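Local coordinates for protein autoinducer 2 sensor kinase/phosphatase LuxQ (Vibrio cholerae, PDB 3C38) that senses the autoinducer AI-2 in complex with LuxP and switches between kinase and phosphatase activity in quorum sensing, this chain being its periplasmic sensor domain, at residues A[85-95]-A[106-114]; A[161-172]-A[181-192]. One frame throughout, in Å; residues are numbered along the deposited sequence.

Contact 1 of 2, residues A[85-95]-A[106-114]; sequences FISSHDNILWD and QQELNKLIR
With chi1 of -51°, Asp90 sets its carboxylate beside its own backbone N, while Arg114 bends sharply at chi2 (-71°) and brings its guanidinium edge against that carboxylate. The two planes lie only 6° apart, and the grip is side-on and bidentate: Arg114 NE reaches Asp90 OD1 at 2.7 Å, and Arg114 NH2 reaches Asp90 OD2 at 2.9 Å. Both oxygens use their syn lone pairs. This salt bridge ties the type II' turn Ser88–Asn91 to the helix.

Further in, the contact is apolar. Leu109 sits over one face of the Phe85 ring, its CG 4.1 Å from the ring centroid, a CH-pi contact; Tyr156 stacks on Phe85 from strand 153-160. The Ile113 side chain packs across Ile92 and against Ser87, although the modelled position of its CD1 is doubtful. Asp95 also faces the helix, and its OD2 accepts from the backbone N of Gly97.

The arrangement is a beta hairpin with a classic bulge at Leu93 and Trp94 opposite Ile86, overlaid by helix 106-115, consistent with the first two strands and a sheet-covering helix of a PAS-like Cache fold.

Contact 2 of 2, residues A[161-172]-A[181-192]; sequences LNDNFALLENIR and VLAVDTTPLVST
Leu182 O, on a hairpin that packs against Leu161, Leu168 and the turn between them, is held by two backbone donors, Leu189 N at 2.6 Å and Val190 N at 3.3 Å. This double grip marks the classic beta bulge in which Leu189 and Val190 both face Leu182, and both bulge residues meet segment 161-172.

Across the contact, Asp163 N donates to Leu189 O at 3.0 Å. The bond is nearly straight at the hydrogen (169°), but the donor stands above the carbonyl plane, 49° out of it. It joins the type II turn Leu161–Asn164 to the hairpin. Alongside it, Leu189 puts CD1 against Leu161 CB and CD2 beside the amide of Asn162, whose OD1 is taken by His135 N.

The two branches of Val190 divide the work. CG2, anti to the backbone N, lies 3.7 Å from Phe165 N, at the helix start; CG1 meets Leu168 CG, also at 3.7 Å, the two side chains running antiparallel alongside one another. Leu168 CD1 reaches further, to Thr192 CG2 at 3.8 Å, while its CG approaches Leu182 CB.

Phe165, with chi1 of -175°, extends along the outside and presents a ring edge to Ser191 O, which lies near the ring plane, 3.6 Å from Phe165 CD1. At the next turns, Glu169 OE2 and Arg172 CD border Thr192, whose OG1 is bonded to Leu180 N; Arg172 NE bonds Glu169 OE2 and Arg172 NH2 bonds Glu169 OE1, a side-on bidentate salt bridge.

Asn164 is the N-cap: its OD1 accepts from Leu167 N, fixing where the helix begins. The whole is a capped helix, reached from strand 153-160 through the turn at 161-164, packed on the bulged hairpin that opens the other sheet, consistent with the junction between two sheet modules of a Cache-type periplasmic sensor.

How the contacts relate
The contacts follow one another in sequence and flank the middle of the chain, their own centres 27 Å apart and their nearest atoms about 11 Å apart, without touching. Each pairs a helix with a bulged antiparallel hairpin at one margin of a sheet: strands 83-88 and 91-95 belong to the five-stranded sheet, strands 179-184 and 187-191 to the four-stranded one. The helix follows its hairpin in contact 1 but precedes it in contact 2. Strand 153-160 links them, lying beside 83-88 and leading into 161-172. The evidence thus describes two sheet modules in series, consistent with a tandem periplasmic sensor.

Contact 1 of 2, residues A[85-95]-A[106-114]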
loop_
_atom_site.group_PDB
_atom_site.type_symbol
_atom_site.label_atom_id
_atom_site.label_comp_id
_atom_site.label_asym_id
_atom_site.label_seq_id
_atom_site.Cartn_x
_atom_site.Cartn_y
_atom_site.Cartn_z
ATOM N N PHE A 85 6.505 -0.585 11.182
ATOM C CA PHE A 85 7.193 0.095 12.268
ATOM C C PHE A 85 6.208 0.228 13.427
ATOM O O PHE A 85 4.996 0.331 13.218
ATOM C CB PHE A 85 7.763 1.453 11.814
ATOM C CG PHE A 85 6.731 2.495 11.537
ATOM C CD1 PHE A 85 6.120 3.182 12.580
ATOM C CD2 PHE A 85 6.371 2.800 10.226
ATOM C CE1 PHE A 85 5.178 4.155 12.323
ATOM C CE2 PHE A 85 5.423 3.776 9.955
ATOM C CZ PHE A 85 4.824 4.456 11.004
ATOM N N ILE A 86 6.731 0.183 14.648
ATOM C CA ILE A 86 5.894 0.276 15.840
ATOM C C ILE A 86 6.078 1.609 16.551
ATOM O O ILE A 86 7.200 2.027 16.830
ATOM C CB ILE A 86 6.212 -0.876 16.817
ATOM C CG1 ILE A 86 5.936 -2.217 16.138
ATOM C CG2 ILE A 86 5.365 -0.756 18.073
ATOM C CD1 ILE A 86 6.328 -3.413 16.972
ATOM N N SER A 87 4.961 2.271 16.831
ATOM C CA SER A 87 4.975 3.561 17.502
ATOM C C SER A 87 4.414 3.516 18.923
ATOM O O SER A 87 3.634 2.638 19.286
ATOM C CB SER A 87 4.174 4.592 16.697
ATOM O OG SER A 87 3.078 5.115 17.451
ATOM N N SER A 88 4.836 4.489 19.715
ATOM C CA SER A 88 4.391 4.660 21.085
ATOM C C SER A 88 4.500 6.169 21.209
ATOM O O SER A 88 5.544 6.699 21.590
ATOM C CB SER A 88 5.336 3.961 22.059
ATOM O OG SER A 88 4.711 3.827 23.326
ATOM N N HIS A 89 3.414 6.850 20.860
ATOM C CA HIS A 89 3.378 8.304 20.843
ATOM C C HIS A 89 4.345 8.685 19.719
ATOM O O HIS A 89 4.712 7.833 18.905
ATOM C CB HIS A 89 3.819 8.889 22.188
ATOM C CG HIS A 89 3.097 8.299 23.355
ATOM N ND1 HIS A 89 1.726 8.149 23.380
ATOM C CD2 HIS A 89 3.551 7.784 24.522
ATOM C CE1 HIS A 89 1.369 7.565 24.509
ATOM N NE2 HIS A 89 2.459 7.332 25.222
ATOM N N ASP A 90 4.763 9.942 19.659
ATOM C CA ASP A 90 5.663 10.370 18.597
ATOM C C ASP A 90 6.994 9.624 18.596
ATOM O O ASP A 90 7.908 9.978 17.851
ATOM C CB ASP A 90 5.920 11.871 18.696
ATOM C CG ASP A 90 4.642 12.672 18.792
ATOM O OD1 ASP A 90 3.772 12.529 17.901
ATOM O OD2 ASP A 90 4.505 13.450 19.761
ATOM N N ASN A 91 7.108 8.594 19.423
ATOM C CA ASN A 91 8.346 7.832 19.487
ATOM C C ASN A 91 8.245 6.628 18.544
ATOM O O ASN A 91 7.141 6.182 18.207
ATOM C CB ASN A 91 8.600 7.379 20.937
ATOM C CG ASN A 91 10.055 6.978 21.194
ATOM O OD1 ASN A 91 10.969 7.447 20.516
ATOM N ND2 ASN A 91 10.271 6.127 22.193
ATOM N N ILE A 92 9.393 6.122 18.102
ATOM C CA ILE A 92 9.429 4.964 17.219
ATOM C C ILE A 92 10.299 3.927 17.919
ATOM O O ILE A 92 11.527 4.048 17.955
ATOM C CB ILE A 92 10.049 5.303 15.834
ATOM C CG1 ILE A 92 9.283 6.450 15.170
ATOM C CG2 ILE A 92 9.991 4.084 14.927
ATOM C CD1 ILE A 92 7.884 6.097 14.745
ATOM N N LEU A 93 9.652 2.917 18.488
ATOM C CA LEU A 93 10.353 1.867 19.209
ATOM C C LEU A 93 11.038 0.918 18.248
ATOM O O LEU A 93 12.127 0.413 18.536
ATOM C CB LEU A 93 9.372 1.079 20.086
ATOM C CG LEU A 93 8.554 1.841 21.133
ATOM C CD1 LEU A 93 7.589 0.886 21.823
ATOM C CD2 LEU A 93 9.484 2.488 22.144
ATOM N N TRP A 94 10.401 0.675 17.105
ATOM C CA TRP A 94 10.958 -0.234 16.116
ATOM C C TRP A 94 10.625 0.175 14.677
ATOM O O TRP A 94 9.656 0.897 14.426
ATOM C CB TRP A 94 10.454 -1.649 16.386
ATOM C CG TRP A 94 11.029 -2.682 15.475
ATOM C CD1 TRP A 94 12.256 -3.270 15.570
ATOM C CD2 TRP A 94 10.394 -3.256 14.326
ATOM N NE1 TRP A 94 12.423 -4.185 14.553
ATOM C CE2 TRP A 94 11.293 -4.196 13.778
ATOM C CE3 TRP A 94 9.149 -3.070 13.712
ATOM C CZ2 TRP A 94 10.988 -4.946 12.636
ATOM C CZ3 TRP A 94 8.846 -3.814 12.579
ATOM C CH2 TRP A 94 9.761 -4.743 12.055
ATOM N N ASP A 95 11.442 -0.310 13.745
ATOM C CA ASP A 95 11.304 -0.027 12.322
ATOM C C ASP A 95 11.956 -1.189 11.577
ATOM O O ASP A 95 13.124 -1.504 11.827
ATOM C CB ASP A 95 12.028 1.284 12.006
ATOM C CG ASP A 95 12.211 1.518 10.521
ATOM O OD1 ASP A 95 12.979 2.435 10.168
ATOM O OD2 ASP A 95 11.595 0.804 9.704
ATOM N N GLN A 106 13.800 8.632 8.358
ATOM C CA GLN A 106 13.271 8.271 9.666
ATOM C C GLN A 106 12.352 9.357 10.254
ATOM O O GLN A 106 11.360 9.049 10.911
ATOM C CB GLN A 106 14.438 8.001 10.617
ATOM C CG GLN A 106 14.115 7.089 11.794
ATOM C CD GLN A 106 13.769 5.670 11.365
ATOM O OE1 GLN A 106 14.384 5.116 10.452
ATOM N NE2 GLN A 106 12.795 5.069 12.035
ATOM N N GLN A 107 12.672 10.622 9.997
ATOM C CA GLN A 107 11.880 11.729 10.527
ATOM C C GLN A 107 10.526 11.875 9.850
ATOM O O GLN A 107 9.560 12.313 10.474
ATOM C CB GLN A 107 12.648 13.044 10.396
ATOM C CG GLN A 107 14.133 12.921 10.675
ATOM C CD GLN A 107 14.887 12.267 9.524
ATOM O OE1 GLN A 107 14.950 12.815 8.415
ATOM N NE2 GLN A 107 15.462 11.092 9.780
ATOM N N GLU A 108 10.453 11.533 8.568
ATOM C CA GLU A 108 9.190 11.617 7.840
ATOM C C GLU A 108 8.258 10.529 8.364
ATOM O O GLU A 108 7.038 10.688 8.388
ATOM C CB GLU A 108 9.420 11.432 6.338
ATOM C CG GLU A 108 10.123 12.604 5.660
ATOM C CD GLU A 108 9.429 13.929 5.918
ATOM O OE1 GLU A 108 8.181 13.966 5.878
ATOM O OE2 GLU A 108 10.131 14.936 6.154
ATOM N N LEU A 109 8.857 9.422 8.790
ATOM C CA LEU A 109 8.110 8.303 9.332
ATOM C C LEU A 109 7.392 8.779 10.598
ATOM O O LEU A 109 6.254 8.396 10.860
ATOM C CB LEU A 109 9.075 7.158 9.648
ATOM C CG LEU A 109 8.594 5.738 9.364
ATOM C CD1 LEU A 109 8.200 5.618 7.905
ATOM C CD2 LEU A 109 9.690 4.749 9.700
ATOM N N ASN A 110 8.062 9.636 11.370
ATOM C CA ASN A 110 7.498 10.183 12.604
ATOM C C ASN A 110 6.289 11.040 12.306
ATOM O O ASN A 110 5.314 11.056 13.061
ATOM C CB ASN A 110 8.537 11.037 13.337
ATOM C CG ASN A 110 9.366 10.239 14.311
ATOM O OD1 ASN A 110 8.896 9.877 15.386
ATOM N ND2 ASN A 110 10.608 9.949 13.936
ATOM N N LYS A 111 6.360 11.762 11.198
ATOM C CA LYS A 111 5.272 12.635 10.786
ATOM C C LYS A 111 4.033 11.835 10.378
ATOM O O LYS A 111 2.898 12.317 10.492
ATOM C CB LYS A 111 5.748 13.506 9.630
ATOM C CG LYS A 111 7.090 14.197 9.900
ATOM C CD LYS A 111 7.393 15.238 8.821
ATOM C CE LYS A 111 8.530 16.167 9.213
ATOM N NZ LYS A 111 8.653 17.290 8.236
ATOM N N LEU A 112 4.258 10.607 9.908
ATOM C CA LEU A 112 3.173 9.729 9.485
ATOM C C LEU A 112 2.376 9.258 10.690
ATOM O O LEU A 112 1.174 9.027 10.591
ATOM C CB LEU A 112 3.730 8.520 8.731
ATOM C CG LEU A 112 4.397 8.819 7.388
ATOM C CD1 LEU A 112 4.894 7.527 6.757
ATOM C CD2 LEU A 112 3.400 9.508 6.467
ATOM N N ILE A 113 3.059 9.116 11.825
ATOM C CA ILE A 113 2.426 8.692 13.069
ATOM C C ILE A 113 1.176 9.529 13.292
ATOM O O ILE A 113 0.101 9.011 13.557
ATOM C CB ILE A 113 3.349 8.929 14.279
ATOM C CG1 ILE A 113 4.725 8.314 14.029
ATOM C CG2 ILE A 113 2.719 8.358 15.530
ATOM C CD1 ILE A 113 4.725 6.830 13.932
ATOM N N ARG A 114 1.338 10.836 13.189
ATOM C CA ARG A 114 0.236 11.766 13.383
ATOM C C ARG A 114 -0.790 11.664 12.269
ATOM O O ARG A 114 -1.993 11.608 12.521
ATOM C CB ARG A 114 0.774 13.195 13.432
ATOM C CG ARG A 114 1.639 13.497 14.633
ATOM C CD ARG A 114 0.798 13.559 15.896
ATOM N NE ARG A 114 1.615 13.834 17.073
ATOM C CZ ARG A 114 1.218 14.603 18.078
ATOM N NH1 ARG A 114 0.016 15.167 18.042
ATOM N NH2 ARG A 114 2.023 14.816 19.108
#

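Contact 2 of 2, residues A[161-172]-A[181-192]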
loop_
_atom_site.group_PDB
_atom_site.type_symbol
_atom_site.label_atom_id
_atom_site.label_comp_id
_atom_site.label_asym_id
_atom_site.label_seq_id
_atom_site.Cartn_x
_atom_site.Cartn_y
_atom_site.Cartn_z
ATOM N N LEU A 161 3.027 2.698 -3.251
ATOM C CA LEU A 161 2.465 2.614 -4.595
ATOM C C LEU A 161 3.470 2.870 -5.722
ATOM O O LEU A 161 3.422 2.204 -6.758
ATOM C CB LEU A 161 1.281 3.575 -4.718
ATOM C CG LEU A 161 0.184 3.286 -3.684
ATOM C CD1 LEU A 161 -0.943 4.281 -3.831
ATOM C CD2 LEU A 161 -0.349 1.858 -3.861
ATOM N N ASN A 162 4.372 3.826 -5.523
ATOM C CA ASN A 162 5.372 4.148 -6.540
ATOM C C ASN A 162 6.139 2.897 -6.926
ATOM O O ASN A 162 6.667 2.194 -6.063
ATOM C CB ASN A 162 6.368 5.199 -6.013
ATOM C CG ASN A 162 5.676 6.488 -5.593
ATOM O OD1 ASN A 162 4.757 6.475 -4.761
ATOM N ND2 ASN A 162 6.097 7.602 -6.176
ATOM N N ASP A 163 6.189 2.626 -8.225
ATOM C CA ASP A 163 6.910 1.475 -8.746
ATOM C C ASP A 163 6.491 0.124 -8.187
ATOM O O ASP A 163 7.233 -0.853 -8.318
ATOM C CB ASP A 163 8.407 1.662 -8.514
ATOM C CG ASP A 163 8.960 2.851 -9.262
ATOM O OD1 ASP A 163 9.834 3.528 -8.699
ATOM O OD2 ASP A 163 8.519 3.102 -10.409
ATOM N N ASN A 164 5.318 0.048 -7.571
ATOM C CA ASN A 164 4.879 -1.234 -7.036
ATOM C C ASN A 164 4.281 -2.059 -8.185
ATOM O O ASN A 164 3.057 -2.125 -8.364
ATOM C CB ASN A 164 3.834 -1.058 -5.942
ATOM C CG ASN A 164 3.649 -2.316 -5.145
ATOM O OD1 ASN A 164 3.665 -3.411 -5.708
ATOM N ND2 ASN A 164 3.482 -2.181 -3.828
ATOM N N PHE A 165 5.161 -2.695 -8.955
ATOM C CA PHE A 165 4.738 -3.482 -10.103
ATOM C C PHE A 165 3.871 -4.665 -9.721
ATOM O O PHE A 165 2.873 -4.943 -10.375
ATOM C CB PHE A 165 5.958 -3.978 -10.892
ATOM C CG PHE A 165 5.599 -4.700 -12.164
ATOM C CD1 PHE A 165 5.260 -3.985 -13.315
ATOM C CD2 PHE A 165 5.540 -6.095 -12.195
ATOM C CE1 PHE A 165 4.859 -4.648 -14.481
ATOM C CE2 PHE A 165 5.138 -6.771 -13.357
ATOM C CZ PHE A 165 4.796 -6.042 -14.503
ATOM N N ALA A 166 4.251 -5.357 -8.654
ATOM C CA ALA A 166 3.510 -6.534 -8.210
ATOM C C ALA A 166 2.048 -6.225 -7.920
ATOM O O ALA A 166 1.156 -6.987 -8.295
ATOM C CB ALA A 166 4.186 -7.150 -6.963
ATOM N N LEU A 167 1.799 -5.109 -7.249
ATOM C CA LEU A 167 0.430 -4.729 -6.931
ATOM C C LEU A 167 -0.419 -4.505 -8.188
ATOM O O LEU A 167 -1.521 -5.046 -8.318
ATOM C CB LEU A 167 0.413 -3.448 -6.096
ATOM C CG LEU A 167 -1.000 -2.881 -5.928
ATOM C CD1 LEU A 167 -1.812 -3.857 -5.097
ATOM C CD2 LEU A 167 -0.971 -1.521 -5.269
ATOM N N LEU A 168 0.106 -3.702 -9.107
ATOM C CA LEU A 168 -0.600 -3.360 -10.336
ATOM C C LEU A 168 -0.798 -4.547 -11.272
ATOM O O LEU A 168 -1.850 -4.690 -11.886
ATOM C CB LEU A 168 0.164 -2.276 -11.089
ATOM C CG LEU A 168 -0.628 -1.090 -11.626
ATOM C CD1 LEU A 168 0.029 -0.588 -12.923
ATOM C CD2 LEU A 168 -2.074 -1.490 -11.851
ATOM N N GLU A 169 0.238 -5.365 -11.404
ATOM C CA GLU A 169 0.197 -6.539 -12.267
ATOM C C GLU A 169 -0.837 -7.531 -11.741
ATOM O O GLU A 169 -1.558 -8.171 -12.505
ATOM C CB GLU A 169 1.586 -7.191 -12.323
ATOM C CG GLU A 169 1.592 -8.602 -12.898
ATOM C CD GLU A 169 1.159 -8.644 -14.352
ATOM O OE1 GLU A 169 0.876 -9.760 -14.840
ATOM O OE2 GLU A 169 1.104 -7.568 -14.999
ATOM N N ASN A 170 -0.905 -7.648 -10.424
ATOM C CA ASN A 170 -1.860 -8.538 -9.785
ATOM C C ASN A 170 -3.291 -8.086 -10.111
ATOM O O ASN A 170 -4.197 -8.912 -10.272
ATOM C CB ASN A 170 -1.611 -8.522 -8.285
ATOM C CG ASN A 170 -2.730 -9.154 -7.509
ATOM O OD1 ASN A 170 -2.834 -10.387 -7.433
ATOM N ND2 ASN A 170 -3.593 -8.316 -6.931
ATOM N N ILE A 171 -3.500 -6.774 -10.228
ATOM C CA ILE A 171 -4.821 -6.251 -10.566
ATOM C C ILE A 171 -5.076 -6.437 -12.067
ATOM O O ILE A 171 -6.198 -6.747 -12.486
ATOM C CB ILE A 171 -4.939 -4.756 -10.219
ATOM C CG1 ILE A 171 -4.868 -4.565 -8.705
ATOM C CG2 ILE A 171 -6.255 -4.180 -10.758
ATOM C CD1 ILE A 171 -4.955 -3.112 -8.289
ATOM N N ARG A 172 -4.027 -6.264 -12.869
ATOM C CA ARG A 172 -4.135 -6.414 -14.311
ATOM C C ARG A 172 -4.552 -7.840 -14.641
ATOM O O ARG A 172 -5.502 -8.057 -15.395
ATOM C CB ARG A 172 -2.798 -6.127 -15.005
ATOM C CG ARG A 172 -2.879 -6.220 -16.539
ATOM C CD ARG A 172 -1.528 -6.517 -17.196
ATOM N NE ARG A 172 -1.029 -7.854 -16.857
ATOM C CZ ARG A 172 -1.660 -8.996 -17.148
ATOM N NH1 ARG A 172 -2.827 -8.985 -17.794
ATOM N NH2 ARG A 172 -1.133 -10.158 -16.781
ATOM N N VAL A 181 -2.204 1.399 -15.815
ATOM C CA VAL A 181 -1.302 2.468 -15.412
ATOM C C VAL A 181 -1.897 3.110 -14.162
ATOM O O VAL A 181 -3.034 3.596 -14.187
ATOM C CB VAL A 181 -1.183 3.573 -16.484
ATOM C CG1 VAL A 181 -0.239 4.652 -15.973
ATOM C CG2 VAL A 181 -0.692 2.991 -17.813
ATOM N N LEU A 182 -1.148 3.093 -13.069
ATOM C CA LEU A 182 -1.623 3.707 -11.841
ATOM C C LEU A 182 -0.990 5.085 -11.816
ATOM O O LEU A 182 0.230 5.225 -11.891
ATOM C CB LEU A 182 -1.201 2.896 -10.609
ATOM C CG LEU A 182 -1.555 3.511 -9.244
ATOM C CD1 LEU A 182 -3.060 3.737 -9.158
ATOM C CD2 LEU A 182 -1.097 2.589 -8.120
ATOM N N ALA A 183 -1.826 6.109 -11.721
ATOM C CA ALA A 183 -1.306 7.465 -11.724
ATOM C C ALA A 183 -2.008 8.403 -10.762
ATOM O O ALA A 183 -3.083 8.102 -10.246
ATOM C CB ALA A 183 -1.386 8.034 -13.138
ATOM N N VAL A 184 -1.363 9.545 -10.544
ATOM C CA VAL A 184 -1.874 10.615 -9.702
ATOM C C VAL A 184 -1.908 11.821 -10.629
ATOM O O VAL A 184 -0.866 12.391 -10.949
ATOM C CB VAL A 184 -0.925 10.927 -8.512
ATOM C CG1 VAL A 184 -1.444 12.134 -7.744
ATOM C CG2 VAL A 184 -0.811 9.720 -7.589
ATOM N N ASP A 185 -3.101 12.189 -11.077
ATOM C CA ASP A 185 -3.273 13.320 -11.985
ATOM C C ASP A 185 -2.712 12.959 -13.365
ATOM O O ASP A 185 -3.343 12.245 -14.146
ATOM C CB ASP A 185 -2.561 14.556 -11.416
ATOM C CG ASP A 185 -2.764 15.804 -12.266
ATOM O OD1 ASP A 185 -3.653 15.808 -13.147
ATOM O OD2 ASP A 185 -2.036 16.795 -12.041
ATOM N N THR A 186 -1.516 13.439 -13.664
ATOM C CA THR A 186 -0.915 13.146 -14.955
ATOM C C THR A 186 0.383 12.376 -14.761
ATOM O O THR A 186 0.983 11.895 -15.722
ATOM C CB THR A 186 -0.676 14.462 -15.735
ATOM O OG1 THR A 186 -1.561 14.492 -16.861
ATOM C CG2 THR A 186 0.784 14.608 -16.194
ATOM N N THR A 187 0.788 12.238 -13.504
ATOM C CA THR A 187 2.015 11.546 -13.162
ATOM C C THR A 187 1.801 10.070 -12.835
ATOM O O THR A 187 1.056 9.715 -11.919
ATOM C CB THR A 187 2.686 12.226 -11.976
ATOM O OG1 THR A 187 2.820 13.623 -12.259
ATOM C CG2 THR A 187 4.058 11.629 -11.727
ATOM N N PRO A 188 2.459 9.190 -13.589
ATOM C CA PRO A 188 2.335 7.747 -13.373
ATOM C C PRO A 188 3.119 7.267 -12.150
ATOM O O PRO A 188 4.260 7.682 -11.938
ATOM C CB PRO A 188 2.903 7.149 -14.663
ATOM C CG PRO A 188 2.802 8.271 -15.656
ATOM C CD PRO A 188 3.171 9.464 -14.846
ATOM N N LEU A 189 2.503 6.398 -11.351
ATOM C CA LEU A 189 3.182 5.822 -10.198
ATOM C C LEU A 189 3.822 4.509 -10.646
ATOM O O LEU A 189 4.992 4.248 -10.392
ATOM C CB LEU A 189 2.197 5.568 -9.059
ATOM C CG LEU A 189 1.634 6.842 -8.438
ATOM C CD1 LEU A 189 0.807 6.485 -7.202
ATOM C CD2 LEU A 189 2.795 7.774 -8.053
ATOM N N VAL A 190 3.051 3.685 -11.337
ATOM C CA VAL A 190 3.568 2.414 -11.835
ATOM C C VAL A 190 2.733 2.021 -13.046
ATOM O O VAL A 190 1.571 2.422 -13.161
ATOM C CB VAL A 190 3.529 1.295 -10.743
ATOM C CG1 VAL A 190 2.103 0.981 -10.341
ATOM C CG2 VAL A 190 4.238 0.046 -11.259
ATOM N N SER A 191 3.337 1.252 -13.947
ATOM C CA SER A 191 2.692 0.823 -15.184
ATOM C C SER A 191 3.059 -0.610 -15.533
ATOM O O SER A 191 4.137 -1.091 -15.158
ATOM C CB SER A 191 3.141 1.744 -16.322
ATOM O OG SER A 191 2.886 1.188 -17.598
ATOM N N THR A 192 2.166 -1.290 -16.248
ATOM C CA THR A 192 2.422 -2.660 -16.664
ATOM C C THR A 192 2.885 -2.723 -18.125
ATOM O O THR A 192 3.192 -3.808 -18.624
ATOM C CB THR A 192 1.158 -3.537 -16.556
ATOM O OG1 THR A 192 0.139 -3.000 -17.404
ATOM C CG2 THR A 192 0.661 -3.606 -15.125
#